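Local coordinates for protein ornithine aminotransferase (Plasmodium falciparum, PDB 3LG0) that probably catalyses the pyridoxal-phosphate-dependent transfer of the delta-amino group of ornithine to 2-oxoglutarate, giving glutamate semialdehyde for proline synthesis, at residues A[108-111]-A[112-116]; A[291-294]-A[295-298]; A[406-409]-A[410-414]. All coordinates share one frame; numbering follows the deposited sequence.

Interaction 1. Residues A[108-111]-A[112-116]; sequences MMNT and GAEAS
E114 reaches back from the first turn of its helix to the residues just ahead of it, and one carboxylate oxygen gathers most of the bonds. OE1 of E114 takes the backbone N of N110 at 2.8 Å, nearly along the C-O axis, and the backbone N of T111 at 3.2 Å from well above the carboxylate plane. The amide of N110 adds weak bonds from ND2, its plane turned 56° against the carboxylate. In return, T111 OG1 accepts from E114 N at 3.0 Å in a nearly straight bond (164°), which makes T111 the N-cap and the pair a capping box. The chi1 of T111 (67°) sets OG1 between its own N and carbonyl carbon, facing the helix end. T111 O receives A115 N at 3.1 Å. M109 lays SD against A115 CA at 3.9 Å.

S272 on the adjacent strand bonds the backbone of M109 and, through OG, T111 O; T111 and E114 of the second subunit pack on E114 and T111 here. The helix start lies close to K262, by similarity the cofactor lysine, with no cofactor attached in this structure. Two main-chain N-H groups on OE1 probably favour the carboxylate anion, as would the helix N-terminus.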
loop_
_atom_site.group_PDB
_atom_site.type_symbol
_atom_site.label_atom_id
_atom_site.label_comp_id
_atom_site.label_asym_id
_atom_site.label_seq_id
_atom_site.Cartn_x
_atom_site.Cartn_y
_atom_site.Cartn_z
ATOM N N MET A 108 8.228 -1.619 9.215
ATOM C CA MET A 108 7.173 -2.303 8.449
ATOM C C MET A 108 6.361 -1.320 7.616
ATOM O O MET A 108 5.925 -0.293 8.117
ATOM C CB MET A 108 6.189 -3.058 9.368
ATOM C CG MET A 108 6.804 -4.062 10.314
ATOM S SD MET A 108 7.782 -5.332 9.497
ATOM C CE MET A 108 6.495 -6.334 8.748
ATOM N N MET A 109 6.110 -1.676 6.359
ATOM C CA MET A 109 5.240 -0.870 5.508
ATOM C C MET A 109 4.289 -1.770 4.716
ATOM O O MET A 109 4.197 -2.966 4.969
ATOM C CB MET A 109 6.104 -0.020 4.582
ATOM C CG MET A 109 7.564 -0.110 4.969
ATOM S SD MET A 109 8.559 1.183 4.259
ATOM C CE MET A 109 7.500 2.545 4.775
ATOM N N ASN A 110 3.595 -1.201 3.747
ATOM C CA ASN A 110 2.628 -1.965 2.976
ATOM C C ASN A 110 3.178 -2.501 1.652
ATOM O O ASN A 110 3.077 -3.696 1.369
ATOM C CB ASN A 110 1.386 -1.131 2.725
ATOM C CG ASN A 110 0.901 -0.420 3.974
ATOM O OD1 ASN A 110 0.467 -1.050 4.935
ATOM N ND2 ASN A 110 0.941 0.897 3.947
ATOM N N THR A 111 3.768 -1.634 0.842
ATOM C CA THR A 111 4.096 -2.034 -0.529
ATOM C C THR A 111 5.587 -2.008 -0.837
ATOM O O THR A 111 6.359 -1.388 -0.126
ATOM C CB THR A 111 3.370 -1.145 -1.552
ATOM O OG1 THR A 111 3.886 0.190 -1.471
ATOM C CG2 THR A 111 1.865 -1.131 -1.280
ATOM N N GLY A 112 5.977 -2.689 -1.903
ATOM C CA GLY A 112 7.341 -2.627 -2.380
ATOM C C GLY A 112 7.728 -1.205 -2.747
ATOM O O GLY A 112 8.843 -0.784 -2.487
ATOM N N ALA A 113 6.800 -0.461 -3.347
ATOM C CA ALA A 113 7.086 0.908 -3.737
ATOM C C ALA A 113 7.346 1.782 -2.503
ATOM O O ALA A 113 8.277 2.589 -2.486
ATOM C CB ALA A 113 5.951 1.470 -4.601
ATOM N N GLU A 114 6.538 1.600 -1.461
ATOM C CA GLU A 114 6.801 2.284 -0.191
ATOM C C GLU A 114 8.190 1.953 0.344
ATOM O O GLU A 114 8.875 2.817 0.873
ATOM C CB GLU A 114 5.756 1.929 0.862
ATOM C CG GLU A 114 4.462 2.720 0.742
ATOM C CD GLU A 114 3.369 2.202 1.650
ATOM O OE1 GLU A 114 3.613 1.207 2.360
ATOM O OE2 GLU A 114 2.268 2.793 1.650
ATOM N N ALA A 115 8.603 0.695 0.213
ATOM C CA ALA A 115 9.889 0.293 0.754
ATOM C C ALA A 115 11.049 0.944 -0.005
ATOM O O ALA A 115 12.028 1.371 0.607
ATOM C CB ALA A 115 10.021 -1.201 0.752
ATOM N N SER A 116 10.940 1.006 -1.334
ATOM C CA SER A 116 11.894 1.760 -2.140
ATOM C C SER A 116 11.969 3.228 -1.734
ATOM O O SER A 116 13.047 3.728 -1.446
ATOM C CB SER A 116 11.569 1.640 -3.635
ATOM O OG SER A 116 11.578 0.274 -4.006
#

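Interaction 2. Residues A[291-294]-A[295-298]; sequences STYG and GNPL
Y293 and N296 meet at the carbonyl oxygen of Y293, and G294 and G295 carry the chain round that oxygen from one to the other. The backbone N of N296 donates to Y293 O at 3.1 Å, arriving from above the carbonyl plane, 40° out of it. The side-chain amide of N296 comes to the same oxygen from another direction, in the carbonyl plane and on a lone pair. Its ND2 is modelled 2.5 Å from Y293 O, shorter than an ordinary N...O hydrogen bond, so the exact distance is doubtful while the direction is clear. What folds ND2 back in this way is a chi1 of 74°, with CG of N296 held between its own N and carbonyl carbon. ND2 then comes to the edge of the Y293 ring, near its plane, with ring and amide planes 84° apart and Y293 CB 4.0 Å from ND2.

G294 and G295 are the two central residues of a type II beta turn from Y293 to N296, closed by the backbone bond. G295 takes the third position with positive phi, the usual place of glycine in such a turn. The turn leads straight into helix 297-312, and N296 is also its N-cap: while ND2 looks back to Y293, OD1 accepts from the backbone N of A299.

R83 donates from NH1 to G294 O. S291 OG is hydrogen-bonded to NZ of K262 of the second subunit, by similarity the lysine that carries the cofactor, and Y293 packs on the same residue. Y293 OH makes weak hydrogen bonds to S57 and S265 of that subunit.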
loop_
_atom_site.group_PDB
_atom_site.type_symbol
_atom_site.label_atom_id
_atom_site.label_comp_id
_atom_site.label_asym_id
_atom_site.label_seq_id
_atom_site.Cartn_x
_atom_site.Cartn_y
_atom_site.Cartn_z
ATOM N N SER A 291 -1.196 9.152 7.686
ATOM C CA SER A 291 -1.762 7.943 8.272
ATOM C C SER A 291 -1.430 6.707 7.417
ATOM O O SER A 291 -1.195 6.820 6.208
ATOM C CB SER A 291 -3.276 8.093 8.471
ATOM O OG SER A 291 -3.938 8.308 7.237
ATOM N N THR A 292 -1.405 5.535 8.058
ATOM C CA THR A 292 -0.948 4.320 7.400
ATOM C C THR A 292 -1.611 3.029 7.897
ATOM O O THR A 292 -2.183 2.943 8.994
ATOM C CB THR A 292 0.603 4.140 7.528
ATOM O OG1 THR A 292 1.234 5.409 7.697
ATOM C CG2 THR A 292 1.198 3.441 6.296
ATOM N N TYR A 293 -1.504 2.025 7.043
ATOM C CA TYR A 293 -1.767 0.649 7.377
ATOM C C TYR A 293 -0.456 -0.001 7.746
ATOM O O TYR A 293 -0.434 -1.127 8.227
ATOM C CB TYR A 293 -2.382 -0.078 6.173
ATOM C CG TYR A 293 -3.883 0.055 6.122
ATOM C CD1 TYR A 293 -4.469 1.201 5.609
ATOM C CD2 TYR A 293 -4.717 -0.966 6.584
ATOM C CE1 TYR A 293 -5.848 1.339 5.562
ATOM C CE2 TYR A 293 -6.111 -0.835 6.539
ATOM C CZ TYR A 293 -6.663 0.327 6.028
ATOM O OH TYR A 293 -8.031 0.508 5.956
ATOM N N GLY A 294 0.643 0.708 7.512
ATOM C CA GLY A 294 1.970 0.151 7.739
ATOM C C GLY A 294 2.181 -0.174 9.206
ATOM O O GLY A 294 2.007 0.686 10.061
ATOM N N GLY A 295 2.543 -1.418 9.499
ATOM C CA GLY A 295 2.765 -1.823 10.881
ATOM C C GLY A 295 1.490 -2.143 11.649
ATOM O O GLY A 295 1.514 -2.255 12.866
ATOM N N ASN A 296 0.375 -2.300 10.952
ATOM C CA ASN A 296 -0.864 -2.668 11.627
ATOM C C ASN A 296 -0.766 -4.093 12.222
ATOM O O ASN A 296 -0.023 -4.940 11.730
ATOM C CB ASN A 296 -2.065 -2.527 10.680
ATOM C CG ASN A 296 -2.118 -3.630 9.640
ATOM O OD1 ASN A 296 -2.464 -4.790 9.941
ATOM N ND2 ASN A 296 -1.769 -3.283 8.409
ATOM N N PRO A 297 -1.516 -4.352 13.292
ATOM C CA PRO A 297 -1.494 -5.629 14.021
ATOM C C PRO A 297 -1.798 -6.851 13.148
ATOM O O PRO A 297 -1.213 -7.897 13.375
ATOM C CB PRO A 297 -2.584 -5.469 15.074
ATOM C CG PRO A 297 -2.987 -4.055 15.062
ATOM C CD PRO A 297 -2.474 -3.387 13.853
ATOM N N LEU A 298 -2.710 -6.726 12.190
ATOM C CA LEU A 298 -3.061 -7.850 11.337
ATOM C C LEU A 298 -1.898 -8.258 10.428
ATOM O O LEU A 298 -1.548 -9.442 10.338
ATOM C CB LEU A 298 -4.318 -7.540 10.538
ATOM C CG LEU A 298 -4.883 -8.656 9.658
ATOM C CD1 LEU A 298 -5.089 -9.956 10.443
ATOM C CD2 LEU A 298 -6.192 -8.177 9.054
#

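Interaction 3. Residues A[406-409]-A[410-414]; sequences TVKF and FDDNL
A chi1 of 175° swings the ring of F409 away from its own N and toward F410, whose chi1 of -71° places CG beside its own N instead. The two neighbours in the last turns of helix 393-412 form a T-shaped (edge-to-face) pair: the edge of F409 points at the face of F410, with planes at 87° and centroids 5.2 Å apart. The touching atom is F409 CD2, offset toward the rim of the F410 ring. At its edge, near the ring plane, F410 also meets T406 O, which lies 3.4 Å from F410 CD2.

K408 and D412, one turn apart, make a salt bridge along the exposed side. The lysine chain runs extended until it bends at its last torsion, bringing K408 NZ to 2.8 Å from D412 OD2, on the syn lone pair. Along the same backbone, D411 N is bonded to V407 O and D412 N to K408 O.

Helix 361-370 packs against this part of the helix: D363 and I364 touch F410, and K367 makes a cation-pi contact with the F409 ring. The carboxylate of D411 lies alongside V407 but turns to S337 OG and V339 N for its hydrogen bonds. Near the last modelled residues, ND2 of N413 donates to F409 O at 3.1 Å, the donor tilted from the carbonyl plane.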
loop_
_atom_site.group_PDB
_atom_site.type_symbol
_atom_site.label_atom_id
_atom_site.label_comp_id
_atom_site.label_asym_id
_atom_site.label_seq_id
_atom_site.Cartn_x
_atom_site.Cartn_y
_atom_site.Cartn_z
ATOM N N THR A 406 5.355 -26.208 -25.740
ATOM C CA THR A 406 4.894 -24.872 -26.145
ATOM C C THR A 406 5.930 -24.184 -27.025
ATOM O O THR A 406 5.587 -23.575 -28.038
ATOM C CB THR A 406 4.551 -23.955 -24.932
ATOM O OG1 THR A 406 3.536 -24.564 -24.127
ATOM C CG2 THR A 406 4.045 -22.573 -25.397
ATOM N N VAL A 407 7.196 -24.285 -26.637
ATOM C CA VAL A 407 8.273 -23.763 -27.468
ATOM C C VAL A 407 8.308 -24.511 -28.799
ATOM O O VAL A 407 8.450 -23.900 -29.855
ATOM C CB VAL A 407 9.640 -23.887 -26.781
ATOM C CG1 VAL A 407 10.738 -23.402 -27.717
ATOM C CG2 VAL A 407 9.657 -23.086 -25.481
ATOM N N LYS A 408 8.169 -25.831 -28.734
ATOM C CA LYS A 408 8.174 -26.681 -29.922
ATOM C C LYS A 408 7.215 -26.142 -30.979
ATOM O O LYS A 408 7.571 -26.015 -32.146
ATOM C CB LYS A 408 7.785 -28.110 -29.543
ATOM C CG LYS A 408 8.154 -29.167 -30.574
ATOM C CD LYS A 408 7.474 -30.484 -30.244
ATOM C CE LYS A 408 7.859 -31.589 -31.237
ATOM N NZ LYS A 408 7.459 -31.305 -32.653
ATOM N N PHE A 409 6.004 -25.808 -30.544
ATOM C CA PHE A 409 4.981 -25.236 -31.417
ATOM C C PHE A 409 5.472 -24.029 -32.213
ATOM O O PHE A 409 5.288 -23.974 -33.429
ATOM C CB PHE A 409 3.727 -24.872 -30.607
ATOM C CG PHE A 409 2.668 -24.155 -31.401
ATOM C CD1 PHE A 409 1.823 -24.859 -32.248
ATOM C CD2 PHE A 409 2.517 -22.784 -31.298
ATOM C CE1 PHE A 409 0.852 -24.209 -32.978
ATOM C CE2 PHE A 409 1.550 -22.115 -32.031
ATOM C CZ PHE A 409 0.710 -22.830 -32.872
ATOM N N PHE A 410 6.093 -23.062 -31.545
ATOM C CA PHE A 410 6.626 -21.905 -32.263
ATOM C C PHE A 410 7.834 -22.222 -33.150
ATOM O O PHE A 410 8.057 -21.554 -34.158
ATOM C CB PHE A 410 6.925 -20.744 -31.309
ATOM C CG PHE A 410 5.688 -20.108 -30.768
ATOM C CD1 PHE A 410 5.045 -19.113 -31.479
ATOM C CD2 PHE A 410 5.127 -20.558 -29.585
ATOM C CE1 PHE A 410 3.880 -18.559 -31.000
ATOM C CE2 PHE A 410 3.973 -20.010 -29.105
ATOM C CZ PHE A 410 3.346 -19.006 -29.810
ATOM N N ASP A 411 8.613 -23.233 -32.773
ATOM C CA ASP A 411 9.734 -23.654 -33.603
ATOM C C ASP A 411 9.207 -24.322 -34.869
ATOM O O ASP A 411 9.650 -24.014 -35.962
ATOM C CB ASP A 411 10.659 -24.613 -32.845
ATOM C CG ASP A 411 11.607 -23.886 -31.884
ATOM O OD1 ASP A 411 12.004 -22.726 -32.161
ATOM O OD2 ASP A 411 11.958 -24.489 -30.845
ATOM N N ASP A 412 8.248 -25.229 -34.705
ATOM C CA ASP A 412 7.685 -25.964 -35.828
ATOM C C ASP A 412 7.013 -25.035 -36.851
ATOM O O ASP A 412 6.871 -25.388 -38.014
ATOM C CB ASP A 412 6.703 -27.039 -35.331
ATOM C CG ASP A 412 7.403 -28.187 -34.642
ATOM O OD1 ASP A 412 8.643 -28.143 -34.551
ATOM O OD2 ASP A 412 6.730 -29.138 -34.192
ATOM N N ASN A 413 6.643 -23.832 -36.431
ATOM C CA ASN A 413 5.824 -22.976 -37.280
ATOM C C ASN A 413 6.380 -21.607 -37.688
ATOM O O ASN A 413 5.621 -20.751 -38.146
ATOM C CB ASN A 413 4.443 -22.798 -36.646
ATOM C CG ASN A 413 3.573 -24.026 -36.808
ATOM O OD1 ASN A 413 3.171 -24.357 -37.922
ATOM N ND2 ASN A 413 3.285 -24.717 -35.700
ATOM N N LEU A 414 7.683 -21.377 -37.547
ATOM C CA LEU A 414 8.199 -20.055 -37.922
ATOM C C LEU A 414 8.432 -19.860 -39.416
ATOM O O LEU A 414 8.184 -18.760 -39.918
ATOM C CB LEU A 414 9.441 -19.660 -37.116
ATOM C CG LEU A 414 10.383 -20.741 -36.610
ATOM C CD1 LEU A 414 10.660 -21.780 -37.688
ATOM C CD2 LEU A 414 11.661 -20.070 -36.153
#

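Overall arrangement
Interactions 1 and 2 are neighbours in the fold, with centres about 12 Å apart, and they touch: OD1 of N110 lies against Y293 and G294. Both start a helix, 112-129 and 297-312, and both meet the second subunit, yet they cap differently, interaction 1 by a box in which a carboxylate collects backbone N-H groups, interaction 2 by an amide serving a turn and a helix together. Interaction 2 is buried throughout; interaction 1 is only partly so. Interaction 3 sits on the opposite side of the chain's centre, its nearest atoms about 31 Å from interaction 1. It is partly buried, with its charged pair at the surface, and a salt bridge and an edge-to-face phenylalanine pair carry the contact.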